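Local coordinates for E3 ubiquitin-protein ligase HERC2 (Homo sapiens, PDB 4L1M), which probably attaches ubiquitin to target proteins as a HECT-type E3 ligase, and is represented here by its first RCC1-like beta-propeller domain, at residues W30-W35 against N338-H343; D287-G292 against T350-A355; V313-A318 against V366-G371; H322-T327 against A373-W378; E331-G336 against P354-G359. One frame throughout, in Å; residues are numbered along the deposited sequence. Where two conformers were deposited one is given.

Four of the contacts join neighbouring propeller blades, and contact 5 lies within one. Contacts 1, 3 and 4 all link the blade of strands 313-318 to 354-356 with the blade that closes the ring. Contact 3 pairs their innermost strands through apolar side chains. Contact 4, one strand further out, adds a buried His-Ser hydrogen bond. Contact 1 is nearer the rim and partly buried, and rests on backbone carbonyls met by an indole edge and a glycine. Contact 2 is also partly buried and joins the same blade to its other neighbour, with no hydrogen bond across. Contact 5 is a buried antiparallel strand pair and shares Pro354 and Ala355 with contact 2.

Contact 1 (W30-W35 against N338-H343); sequences WGLIGW and NDQCQH
The carbonyl oxygen Gln342 O is met by two groups. Trp30 NE1 lies 2.8 Å from Gln342 O, but the N-H points well off line (123°), so the hydrogen bond is weak. Ser375 OG makes a second weak bond to the same oxygen. The carbonyls of Cys341 and Gln342 both lie at the edge of the indole and not over its face. Trp30 CG sits between its own backbone N and carbonyl carbon (chi1 58°), which carries the NE1 edge to the loop. Strand 27-31 is an N-terminal strand that pairs with the C-terminal strand 374-379, the ring closure familiar from beta-propellers. The loop 338-343 belongs to the adjacent blade. Gly31 brings its bare CA against this loop. Gly31 CA makes a C-H...O contact with Cys341 O at 3.6 Å and lies 3.7 Å from Gln340 O. Further along, Leu32 and Gln340 run side by side, with Leu32 CD2 4.1 Å from Gln340 OE1. The loop is braced from within. Gln342 OE1 accepts Gln340 N at 2.9 Å, and Gln342 NE2 reaches Asp339 OD1 at 2.8 Å. His343 N bonds Asn338 OD1, and His343 ND1 is held by Ser334 OG.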
# COMPACT_ATOMS: atom_id res chain seq x y z
N TRP A 30 14.14 7.51 -6.34
CA TRP A 30 14.17 8.93 -6.67
C TRP A 30 13.13 9.66 -5.90
O TRP A 30 12.23 9.04 -5.34
CB TRP A 30 14.02 9.17 -8.19
CG TRP A 30 12.78 8.63 -8.79
CD1 TRP A 30 11.66 9.35 -9.12
CD2 TRP A 30 12.52 7.28 -9.16
NE1 TRP A 30 10.72 8.51 -9.67
CE2 TRP A 30 11.23 7.24 -9.72
CE3 TRP A 30 13.26 6.09 -9.11
CZ2 TRP A 30 10.66 6.06 -10.20
CZ3 TRP A 30 12.69 4.92 -9.58
CH2 TRP A 30 11.40 4.91 -10.11
N GLY A 31 13.26 10.98 -5.85
CA GLY A 31 12.37 11.83 -5.04
C GLY A 31 13.14 12.51 -3.92
O GLY A 31 14.31 12.76 -4.05
N LEU A 32 12.46 12.79 -2.82
CA LEU A 32 13.07 13.52 -1.70
C LEU A 32 13.88 12.56 -0.84
O LEU A 32 13.38 11.94 0.09
CB LEU A 32 11.98 14.23 -0.88
CG LEU A 32 12.40 15.08 0.33
CD1 LEU A 32 13.32 16.22 -0.06
CD2 LEU A 32 11.15 15.61 1.04
N ILE A 33 15.15 12.44 -1.18
CA ILE A 33 16.05 11.49 -0.57
C ILE A 33 17.26 12.22 -0.10
O ILE A 33 17.92 12.91 -0.87
CB ILE A 33 16.47 10.43 -1.60
CG1 ILE A 33 15.38 9.39 -1.71
CG2 ILE A 33 17.79 9.76 -1.22
CD1 ILE A 33 15.47 8.59 -2.99
N GLY A 34 17.57 12.06 1.19
CA GLY A 34 18.59 12.88 1.83
C GLY A 34 20.02 12.36 1.79
O GLY A 34 20.91 13.08 2.20
N TRP A 35 20.27 11.14 1.30
CA TRP A 35 21.64 10.60 1.24
C TRP A 35 22.39 11.03 -0.02
O TRP A 35 23.62 11.18 -0.01
CB TRP A 35 21.69 9.06 1.43
CG TRP A 35 20.79 8.19 0.56
CD1 TRP A 35 21.04 7.76 -0.72
CD2 TRP A 35 19.56 7.57 0.95
NE1 TRP A 35 20.02 6.95 -1.15
CE2 TRP A 35 19.10 6.82 -0.15
CE3 TRP A 35 18.78 7.61 2.10
CZ2 TRP A 35 17.89 6.13 -0.12
CZ3 TRP A 35 17.60 6.92 2.13
CH2 TRP A 35 17.17 6.18 1.02
N ASN A 338 4.29 16.37 -8.58
CA ASN A 338 5.74 16.45 -8.73
C ASN A 338 6.34 17.61 -7.94
O ASN A 338 7.36 18.19 -8.34
CB ASN A 338 6.10 16.56 -10.22
CG ASN A 338 7.55 16.21 -10.50
OD1 ASN A 338 8.15 15.39 -9.82
ND2 ASN A 338 8.13 16.84 -11.53
N ASP A 339 5.74 17.92 -6.79
CA ASP A 339 6.24 18.99 -5.90
C ASP A 339 7.63 18.72 -5.32
O ASP A 339 8.34 19.65 -4.99
CB ASP A 339 5.25 19.30 -4.77
CG ASP A 339 4.77 18.04 -4.02
OD1 ASP A 339 5.32 16.94 -4.18
OD2 ASP A 339 3.81 18.17 -3.24
N GLN A 340 7.98 17.43 -5.20
CA GLN A 340 9.27 16.97 -4.65
C GLN A 340 10.03 16.04 -5.60
O GLN A 340 10.69 15.10 -5.16
CB GLN A 340 9.02 16.19 -3.36
CG GLN A 340 8.18 16.91 -2.32
CD GLN A 340 8.95 17.96 -1.57
OE1 GLN A 340 10.11 18.26 -1.88
NE2 GLN A 340 8.32 18.53 -0.56
N CYS A 341 9.90 16.28 -6.91
CA CYS A 341 10.61 15.49 -7.90
C CYS A 341 10.32 14.00 -7.85
O CYS A 341 11.21 13.19 -8.13
CB CYS A 341 12.11 15.73 -7.76
SG CYS A 341 12.52 17.47 -7.98
N GLN A 342 9.07 13.63 -7.54
CA GLN A 342 8.65 12.22 -7.57
C GLN A 342 8.77 11.62 -8.96
O GLN A 342 8.69 10.39 -9.11
CB GLN A 342 7.18 12.05 -7.14
CG GLN A 342 6.86 12.43 -5.71
CD GLN A 342 6.55 13.90 -5.58
OE1 GLN A 342 7.28 14.73 -6.10
NE2 GLN A 342 5.45 14.23 -4.90
N HIS A 343 8.87 12.49 -9.96
CA HIS A 343 9.00 12.09 -11.35
C HIS A 343 10.22 12.73 -11.95
O HIS A 343 10.24 13.93 -12.20
CB HIS A 343 7.76 12.54 -12.12
CG HIS A 343 6.49 12.14 -11.46
ND1 HIS A 343 5.90 10.91 -11.68
CD2 HIS A 343 5.73 12.77 -10.55
CE1 HIS A 343 4.80 10.82 -10.95
NE2 HIS A 343 4.68 11.94 -10.26

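Contact 2 (D287-G292 against T350-A355); sequences DNQRLG and TKPEPA. With SO4 (sulfate ion), chain F.
Asn288 begins the touch with its carbonyl: Asn288 O lies 3.9 Å from the methyl CG2 of Thr350. This is a contact between two blades of the beta-propeller. The loop 287-292 follows strand 280-284 of one blade, and Thr350 to Ala355 run into the outer strand 354-356 of the next. Gln289 carries most of the side-chain packing. Its chain bends about CB-CG (chi2 -70°), so the methylene CG faces Thr350 while CD turns along Pro352. Gln289 CG comes within 3.5 Å of Thr350 OG1, and the two side chains cross at about a right angle. Gln289 CD rests 3.9 Å from Pro352 CB. Gln289 also opens a type I beta turn that ends at Gly292, with Gly292 N bonded to Gln289 O. Arg290 points away from the other blade and holds its own loop together. Arg290 NE meets Asp287 O at 2.8 Å almost straight (174°), with the oxygen in the guanidinium plane. Arg290 NH2 bonds Asn288 OD1 in the carbonyl plane, on a lone pair. Arg290 NH2 also binds a sulfate oxygen, O3, at 2.9 Å; the sulfate probably comes from the crystallisation liquor, and Lys285 and Ser268 hold it as well. Leu291 turns away too and packs on Phe270. Gly292, at positive phi, closes the turn and brings its backbone against the two prolines. Gly292 CA makes a C-H...O contact with Pro352 O at 3.4 Å, and Gly292 O lies 3.3 Å from Pro354 CD.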
# COMPACT_ATOMS: atom_id res chain seq x y z
N ASP A 287 -6.92 16.83 -6.98
CA ASP A 287 -5.89 17.85 -6.86
C ASP A 287 -4.52 17.28 -7.20
O ASP A 287 -4.21 16.12 -6.91
CB ASP A 287 -5.81 18.43 -5.44
CG ASP A 287 -7.09 19.11 -4.99
OD1 ASP A 287 -8.16 18.88 -5.60
OD2 ASP A 287 -7.03 19.84 -3.97
N ASN A 288 -3.69 18.12 -7.81
CA ASN A 288 -2.31 17.79 -8.09
C ASN A 288 -2.20 16.63 -9.07
O ASN A 288 -1.18 15.96 -9.11
CB ASN A 288 -1.58 17.48 -6.78
CG ASN A 288 -1.90 18.47 -5.69
OD1 ASN A 288 -2.52 18.14 -4.69
ND2 ASN A 288 -1.51 19.70 -5.89
N GLN A 289 -3.26 16.40 -9.85
CA GLN A 289 -3.28 15.38 -10.92
C GLN A 289 -3.11 13.95 -10.41
O GLN A 289 -2.73 13.07 -11.19
CB GLN A 289 -2.20 15.64 -11.97
CG GLN A 289 -2.25 16.99 -12.64
CD GLN A 289 -3.44 17.11 -13.55
OE1 GLN A 289 -4.26 16.19 -13.66
NE2 GLN A 289 -3.57 18.24 -14.20
N ARG A 290 -3.42 13.71 -9.14
CA ARG A 290 -3.16 12.41 -8.55
C ARG A 290 -3.95 11.26 -9.19
O ARG A 290 -3.54 10.12 -9.09
CB ARG A 290 -3.41 12.44 -7.04
CG ARG A 290 -4.87 12.55 -6.62
CD ARG A 290 -4.99 12.87 -5.14
NE ARG A 290 -4.60 14.24 -4.86
CZ ARG A 290 -4.42 14.72 -3.64
NH1 ARG A 290 -4.59 13.94 -2.57
NH2 ARG A 290 -4.07 15.98 -3.48
N LEU A 291 -5.06 11.54 -9.83
CA LEU A 291 -5.86 10.48 -10.48
C LEU A 291 -5.35 10.04 -11.87
O LEU A 291 -5.70 8.95 -12.33
CB LEU A 291 -7.30 10.95 -10.65
CG LEU A 291 -7.99 11.40 -9.39
CD1 LEU A 291 -9.36 11.92 -9.73
CD2 LEU A 291 -8.05 10.24 -8.39
N GLY A 292 -4.57 10.88 -12.55
CA GLY A 292 -3.98 10.54 -13.85
C GLY A 292 -4.86 10.69 -15.09
O GLY A 292 -4.46 10.29 -16.16
N THR A 350 3.49 19.08 -11.86
CA THR A 350 2.70 17.85 -11.97
C THR A 350 3.01 17.09 -13.26
O THR A 350 3.61 17.63 -14.19
CB THR A 350 1.16 18.09 -11.89
OG1 THR A 350 0.70 18.74 -13.08
CG2 THR A 350 0.80 18.92 -10.69
N LYS A 351 2.64 15.81 -13.26
CA LYS A 351 2.70 14.95 -14.45
C LYS A 351 1.27 14.47 -14.66
O LYS A 351 0.85 13.46 -14.06
CB LYS A 351 3.65 13.75 -14.22
CG LYS A 351 3.79 12.83 -15.42
CD LYS A 351 4.77 11.69 -15.14
CE LYS A 351 4.97 10.82 -16.38
NZ LYS A 351 5.95 9.72 -16.16
N PRO A 352 0.49 15.21 -15.47
CA PRO A 352 -0.96 14.99 -15.59
C PRO A 352 -1.37 13.58 -15.99
O PRO A 352 -2.31 13.03 -15.41
CB PRO A 352 -1.37 15.99 -16.68
CG PRO A 352 -0.39 17.09 -16.56
CD PRO A 352 0.91 16.42 -16.20
N GLU A 353 -0.71 13.03 -16.99
CA GLU A 353 -1.08 11.73 -17.51
C GLU A 353 0.04 10.72 -17.36
O GLU A 353 1.21 11.11 -17.34
CB GLU A 353 -1.48 11.85 -18.97
CG GLU A 353 -2.56 12.89 -19.19
CD GLU A 353 -3.59 12.39 -20.17
OE1 GLU A 353 -3.91 13.13 -21.09
OE2 GLU A 353 -4.07 11.24 -20.02
N PRO A 354 -0.31 9.43 -17.28
CA PRO A 354 0.69 8.38 -17.20
C PRO A 354 1.58 8.31 -18.42
O PRO A 354 1.13 8.55 -19.54
CB PRO A 354 -0.15 7.09 -17.09
CG PRO A 354 -1.51 7.54 -16.68
CD PRO A 354 -1.68 8.90 -17.25
N ALA A 355 2.85 8.01 -18.20
CA ALA A 355 3.81 7.86 -19.28
C ALA A 355 5.00 7.08 -18.75
O ALA A 355 5.34 7.19 -17.58
CB ALA A 355 4.25 9.22 -19.82
S SO4 F . -3.95 16.11 0.31
O1 SO4 F . -2.80 15.24 0.08
O2 SO4 F . -3.65 16.92 1.52
O3 SO4 F . -4.22 17.03 -0.82
O4 SO4 F . -5.14 15.25 0.46

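Contact 3 (V313-A318 against V366-G371); sequences VIDVAA and VGIACG
Ile368 reaches across to Ala317 and Asp315, joining the innermost strands of two neighbouring blades of the beta-propeller. Strands 313-318 and 366-370 run nearly parallel, 19° apart, with axes 5.7 Å apart at closest approach. They belong to different sheets, and side chains carry the contact. Ile368 CG1 sits between its backbone N and carbonyl carbon (chi1 46°), and the chain then runs on extended to CD1. This sends CD1 over the backbone of the other strand, where Ile368 CD1 lies 3.8 Å from Asp315 O and 3.9 Å from Ala317 N. The same methyl is 4.0 Å from Ala317 CB. Ile368 also packs on Leu324 and Leu326 of strand 322-327.

Asp315 holds CG anti to its backbone N (chi1 -170°), which lays the carboxylate alongside Ile368. The two side chains slide past each other in opposite directions, with Asp315 OD2 3.8 Å from Ile368 CG1. The other carboxylate oxygen, OD1, is taken up by a salt bridge to Arg265. Both strands carry a classic beta bulge: Ile314 and Asp315 face Leu326, while Val366 and Gly367 face Trp378. Ala317 CB enters between the larger side chains, against Ala369 CA. Beyond it, Cys370 SG rests 3.9 Å from Ala317 CB.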
# COMPACT_ATOMS: atom_id res chain seq x y z
N VAL A 313 -1.18 -3.86 -17.05
CA VAL A 313 -0.58 -3.49 -15.78
C VAL A 313 -0.67 -4.64 -14.80
O VAL A 313 -1.73 -5.26 -14.65
CB VAL A 313 -1.29 -2.26 -15.20
CG1 VAL A 313 -0.72 -1.92 -13.84
CG2 VAL A 313 -1.16 -1.09 -16.15
N ILE A 314 0.45 -4.95 -14.14
CA ILE A 314 0.50 -6.05 -13.17
C ILE A 314 0.63 -5.59 -11.73
O ILE A 314 0.40 -6.37 -10.83
CB ILE A 314 1.60 -7.10 -13.50
CG1 ILE A 314 3.02 -6.53 -13.29
CG2 ILE A 314 1.41 -7.62 -14.92
CD1 ILE A 314 4.11 -7.54 -13.52
N ASP A 315 1.02 -4.34 -11.51
CA ASP A 315 0.97 -3.76 -10.17
C ASP A 315 0.91 -2.23 -10.24
O ASP A 315 1.38 -1.61 -11.20
CB ASP A 315 2.18 -4.20 -9.31
CG ASP A 315 2.05 -3.80 -7.81
OD1 ASP A 315 0.94 -3.64 -7.28
OD2 ASP A 315 3.08 -3.64 -7.16
N VAL A 316 0.32 -1.65 -9.22
CA VAL A 316 0.25 -0.21 -9.05
C VAL A 316 0.66 0.10 -7.63
O VAL A 316 0.28 -0.60 -6.72
CB VAL A 316 -1.19 0.34 -9.25
CG1 VAL A 316 -1.27 1.80 -8.82
CG2 VAL A 316 -1.61 0.20 -10.71
N ALA A 317 1.45 1.15 -7.46
CA ALA A 317 1.90 1.58 -6.14
C ALA A 317 1.49 3.04 -5.99
O ALA A 317 1.86 3.88 -6.80
CB ALA A 317 3.39 1.42 -6.01
N ALA A 318 0.68 3.32 -4.98
CA ALA A 318 0.14 4.65 -4.75
C ALA A 318 0.85 5.27 -3.58
O ALA A 318 0.77 4.75 -2.50
CB ALA A 318 -1.35 4.56 -4.46
N VAL A 366 10.64 -5.85 -11.34
CA VAL A 366 9.59 -6.73 -10.84
C VAL A 366 8.84 -6.15 -9.66
O VAL A 366 7.78 -6.65 -9.31
CB VAL A 366 10.14 -8.13 -10.47
CG1 VAL A 366 10.85 -8.75 -11.66
CG2 VAL A 366 11.09 -8.07 -9.27
N GLY A 367 9.38 -5.11 -9.04
CA GLY A 367 8.70 -4.50 -7.90
C GLY A 367 8.76 -2.99 -7.92
O GLY A 367 9.73 -2.40 -8.43
N ILE A 368 7.71 -2.37 -7.39
CA ILE A 368 7.66 -0.92 -7.25
C ILE A 368 7.09 -0.55 -5.91
O ILE A 368 6.37 -1.33 -5.31
CB ILE A 368 6.80 -0.28 -8.35
CG1 ILE A 368 5.48 -1.06 -8.51
CG2 ILE A 368 7.59 -0.26 -9.66
CD1 ILE A 368 4.47 -0.39 -9.42
N ALA A 369 7.40 0.65 -5.43
CA ALA A 369 6.86 1.13 -4.15
C ALA A 369 6.94 2.64 -4.08
O ALA A 369 7.86 3.21 -4.64
CB ALA A 369 7.64 0.52 -3.00
N CYS A 370 5.98 3.27 -3.38
CA CYS A 370 5.98 4.75 -3.22
C CYS A 370 5.86 5.21 -1.77
O CYS A 370 5.04 4.72 -1.04
CB CYS A 370 4.81 5.37 -3.99
SG CYS A 370 4.84 5.03 -5.75
N GLY A 371 6.68 6.17 -1.39
CA GLY A 371 6.51 6.91 -0.15
C GLY A 371 5.73 8.18 -0.42
O GLY A 371 5.14 8.35 -1.50

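Contact 4 (H322-T327 against A373-W378); sequences HCLALT and AQSFAW
This is a buried contact between two blades of the beta-propeller, made where the second strand of one faces the second strand of the next. His322 and Ser375 supply its polar link, and Leu324 its apolar part. Strands 322-327 and 374-378 run almost parallel, 10° apart. Their axes come no closer than 8.6 Å, so side chains bridge the gap. His322 NE2 and Ser375 OG share a hydrogen bond of 2.8 Å, in which either could be the donor. The hydroxyl meets the ring at its edge, near its plane, and Gln374 O lies at the same edge. His322 CG is placed between backbone N and carbonyl carbon (chi1 81°), which sends the imidazole across to the other blade. Its ring also touches Gln342 and Cys370. Ser375 OG is anti to its carbonyl carbon, which turns it to the histidine. Beside this pair, Leu324 also packs on Ile368 and Cys370 of strand 365-370. Gln374 points away, and its amide OE1 accepts Ala373 N at 2.8 Å from well above the carbonyl plane. Leu324 CD1 ends 4.1 Å from Ser375 CB and 3.9 Å from Phe376 O.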
# COMPACT_ATOMS: atom_id res chain seq x y z
N HIS A 322 1.12 10.63 -5.71
CA HIS A 322 1.68 10.15 -6.98
C HIS A 322 1.63 8.63 -7.02
O HIS A 322 1.45 8.00 -5.99
CB HIS A 322 3.10 10.64 -7.18
CG HIS A 322 4.15 9.86 -6.46
ND1 HIS A 322 4.38 10.00 -5.11
CD2 HIS A 322 5.06 8.97 -6.90
CE1 HIS A 322 5.38 9.22 -4.74
NE2 HIS A 322 5.82 8.58 -5.81
N CYS A 323 1.75 8.06 -8.21
CA CYS A 323 1.64 6.61 -8.39
C CYS A 323 2.64 6.10 -9.38
O CYS A 323 3.09 6.84 -10.23
CB CYS A 323 0.28 6.23 -8.95
SG CYS A 323 -1.11 6.60 -7.89
N LEU A 324 2.96 4.82 -9.24
CA LEU A 324 3.69 4.05 -10.22
C LEU A 324 2.83 2.87 -10.67
O LEU A 324 2.04 2.35 -9.89
CB LEU A 324 4.99 3.48 -9.66
CG LEU A 324 6.09 4.38 -9.12
CD1 LEU A 324 7.42 3.64 -9.11
CD2 LEU A 324 6.23 5.67 -9.92
N ALA A 325 3.01 2.48 -11.92
CA ALA A 325 2.42 1.26 -12.45
C ALA A 325 3.44 0.43 -13.21
O ALA A 325 4.19 0.95 -14.04
CB ALA A 325 1.27 1.60 -13.36
N LEU A 326 3.50 -0.86 -12.88
CA LEU A 326 4.40 -1.78 -13.56
C LEU A 326 3.61 -2.62 -14.56
O LEU A 326 2.53 -3.14 -14.22
CB LEU A 326 5.06 -2.68 -12.51
CG LEU A 326 6.02 -3.76 -13.02
CD1 LEU A 326 7.23 -3.14 -13.69
CD2 LEU A 326 6.44 -4.62 -11.83
N THR A 327 4.12 -2.75 -15.77
CA THR A 327 3.45 -3.54 -16.79
C THR A 327 4.07 -4.93 -16.94
O THR A 327 5.23 -5.16 -16.54
CB THR A 327 3.51 -2.86 -18.18
OG1 THR A 327 4.84 -2.91 -18.69
CG2 THR A 327 3.05 -1.42 -18.09
N ALA A 373 7.02 11.21 -0.83
CA ALA A 373 7.73 12.03 -1.83
C ALA A 373 8.84 11.21 -2.52
O ALA A 373 9.85 11.76 -2.97
CB ALA A 373 8.31 13.25 -1.16
N GLN A 374 8.64 9.89 -2.57
CA GLN A 374 9.68 8.94 -2.97
C GLN A 374 9.10 7.82 -3.81
O GLN A 374 7.93 7.49 -3.69
CB GLN A 374 10.33 8.29 -1.75
CG GLN A 374 11.04 9.26 -0.83
CD GLN A 374 10.13 9.91 0.19
OE1 GLN A 374 8.97 9.52 0.36
NE2 GLN A 374 10.66 10.93 0.87
N SER A 375 9.95 7.26 -4.67
CA SER A 375 9.57 6.13 -5.50
C SER A 375 10.73 5.20 -5.62
O SER A 375 11.88 5.63 -5.73
CB SER A 375 9.13 6.61 -6.89
OG SER A 375 8.33 7.79 -6.83
N PHE A 376 10.44 3.91 -5.59
CA PHE A 376 11.46 2.87 -5.74
C PHE A 376 11.02 1.82 -6.74
O PHE A 376 9.83 1.55 -6.89
CB PHE A 376 11.72 2.18 -4.42
CG PHE A 376 12.17 3.09 -3.32
CD1 PHE A 376 13.52 3.33 -3.11
CD2 PHE A 376 11.25 3.70 -2.48
CE1 PHE A 376 13.95 4.16 -2.09
CE2 PHE A 376 11.67 4.53 -1.45
CZ PHE A 376 13.03 4.76 -1.26
N ALA A 377 12.00 1.23 -7.42
CA ALA A 377 11.75 0.14 -8.34
C ALA A 377 12.92 -0.81 -8.26
O ALA A 377 14.07 -0.35 -8.26
CB ALA A 377 11.58 0.67 -9.76
N TRP A 378 12.65 -2.12 -8.22
CA TRP A 378 13.73 -3.10 -8.21
C TRP A 378 13.55 -4.26 -9.18
O TRP A 378 12.43 -4.71 -9.45
CB TRP A 378 13.97 -3.62 -6.79
CG TRP A 378 12.79 -4.30 -6.17
CD1 TRP A 378 12.54 -5.64 -6.13
CD2 TRP A 378 11.70 -3.67 -5.48
NE1 TRP A 378 11.35 -5.88 -5.48
CE2 TRP A 378 10.82 -4.69 -5.06
CE3 TRP A 378 11.38 -2.34 -5.19
CZ2 TRP A 378 9.65 -4.43 -4.38
CZ3 TRP A 378 10.21 -2.07 -4.52
CH2 TRP A 378 9.35 -3.11 -4.12

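Contact 5 (E331-G336 against P354-G359); sequences EVHSWG and PAALPG
Ala356 sits over one face of the His333 ring. Its methyl makes a CH-pi contact, with Ala356 CB 4.2 Å from the ring centroid and only 16° off the ring normal. The ring is also held at its edge: His333 NE2 bonds Glu331 OE2 at 3.0 Å, in the imidazole plane, and Lys311 pairs with the same carboxylate oxygen. Trp335 and Pro354 cross obliquely. Trp335 CE3 is 3.8 Å from both Pro354 CB and Pro354 CG, while Trp335 NE1 is bonded to Arg290 O. Leu357 places CG anti to its carbonyl carbon (chi1 -71°), which brings its methyls to Val332 and Ser334. Leu357 CD1 is 4.3 Å from Val332 CG1, and Leu357 CD2 is 3.8 Å from Ser334 OG. Ser334 OG is also bonded to Lys351 NZ, besides His343. The backbones form an antiparallel pair. Leu357 N meets Val332 O at 2.8 Å, nearly straight. Ser334 and Ala355 are a hydrogen-bonded pair, with the return bond from Ala355 N weak. His333 and Ala356 are a non-hydrogen-bonded pair. Strand 354-356 is the strand at the outer edge of this four-stranded propeller blade, and strand 332-335 lies between it and strand 322-327.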
# COMPACT_ATOMS: atom_id res chain seq x y z
N GLU A 331 7.65 -2.22 -18.25
CA GLU A 331 7.70 -0.76 -18.29
C GLU A 331 7.20 -0.22 -16.96
O GLU A 331 6.29 -0.79 -16.35
CB GLU A 331 6.82 -0.18 -19.40
CG GLU A 331 7.24 -0.50 -20.82
CD GLU A 331 6.30 0.08 -21.87
OE1 GLU A 331 6.73 0.29 -23.01
OE2 GLU A 331 5.12 0.33 -21.57
N VAL A 332 7.75 0.91 -16.53
CA VAL A 332 7.29 1.57 -15.31
C VAL A 332 6.74 2.95 -15.63
O VAL A 332 7.48 3.85 -16.01
CB VAL A 332 8.44 1.70 -14.29
CG1 VAL A 332 7.93 2.24 -12.96
CG2 VAL A 332 9.12 0.35 -14.08
N HIS A 333 5.43 3.12 -15.45
CA HIS A 333 4.72 4.38 -15.74
C HIS A 333 4.48 5.14 -14.45
O HIS A 333 4.32 4.54 -13.39
CB HIS A 333 3.40 4.07 -16.40
CG HIS A 333 3.53 3.46 -17.76
ND1 HIS A 333 3.07 4.08 -18.90
CD2 HIS A 333 4.08 2.28 -18.17
CE1 HIS A 333 3.33 3.33 -19.95
NE2 HIS A 333 3.95 2.23 -19.54
N SER A 334 4.42 6.45 -14.52
CA SER A 334 4.07 7.24 -13.34
C SER A 334 3.20 8.43 -13.72
O SER A 334 3.15 8.84 -14.87
CB SER A 334 5.32 7.73 -12.63
OG SER A 334 5.90 8.83 -13.32
N TRP A 335 2.52 8.99 -12.72
CA TRP A 335 1.73 10.21 -12.89
C TRP A 335 1.46 10.83 -11.53
O TRP A 335 1.65 10.19 -10.50
CB TRP A 335 0.38 9.92 -13.58
CG TRP A 335 -0.55 9.12 -12.74
CD1 TRP A 335 -1.47 9.60 -11.90
CD2 TRP A 335 -0.63 7.70 -12.66
NE1 TRP A 335 -2.15 8.57 -11.30
CE2 TRP A 335 -1.65 7.39 -11.76
CE3 TRP A 335 0.04 6.65 -13.30
CZ2 TRP A 335 -2.01 6.08 -11.45
CZ3 TRP A 335 -0.32 5.35 -12.99
CH2 TRP A 335 -1.33 5.08 -12.06
N GLY A 336 0.99 12.07 -11.56
CA GLY A 336 0.55 12.75 -10.35
C GLY A 336 1.43 13.90 -9.94
O GLY A 336 2.02 14.59 -10.79
N PRO A 354 -0.31 9.43 -17.28
CA PRO A 354 0.69 8.38 -17.20
C PRO A 354 1.58 8.31 -18.42
O PRO A 354 1.13 8.55 -19.54
CB PRO A 354 -0.15 7.09 -17.09
CG PRO A 354 -1.51 7.54 -16.68
CD PRO A 354 -1.68 8.90 -17.25
N ALA A 355 2.85 8.01 -18.20
CA ALA A 355 3.81 7.86 -19.28
C ALA A 355 5.00 7.08 -18.75
O ALA A 355 5.34 7.19 -17.58
CB ALA A 355 4.25 9.22 -19.82
N ALA A 356 5.60 6.27 -19.61
CA ALA A 356 6.72 5.43 -19.24
C ALA A 356 7.86 6.30 -18.78
O ALA A 356 8.12 7.33 -19.38
CB ALA A 356 7.16 4.57 -20.42
N LEU A 357 8.50 5.90 -17.69
CA LEU A 357 9.73 6.53 -17.27
C LEU A 357 10.84 5.93 -18.11
O LEU A 357 10.86 4.72 -18.31
CB LEU A 357 9.98 6.26 -15.80
CG LEU A 357 9.04 6.98 -14.84
CD1 LEU A 357 9.08 6.35 -13.46
CD2 LEU A 357 9.39 8.46 -14.77
N PRO A 358 11.76 6.77 -18.61
CA PRO A 358 12.84 6.30 -19.45
C PRO A 358 13.95 5.70 -18.63
O PRO A 358 14.03 5.98 -17.42
CB PRO A 358 13.32 7.57 -20.15
CG PRO A 358 13.06 8.64 -19.14
CD PRO A 358 11.82 8.23 -18.40
N GLY A 359 14.80 4.89 -19.27
CA GLY A 359 15.88 4.20 -18.61
C GLY A 359 15.53 2.83 -18.03
O GLY A 359 16.41 1.98 -17.90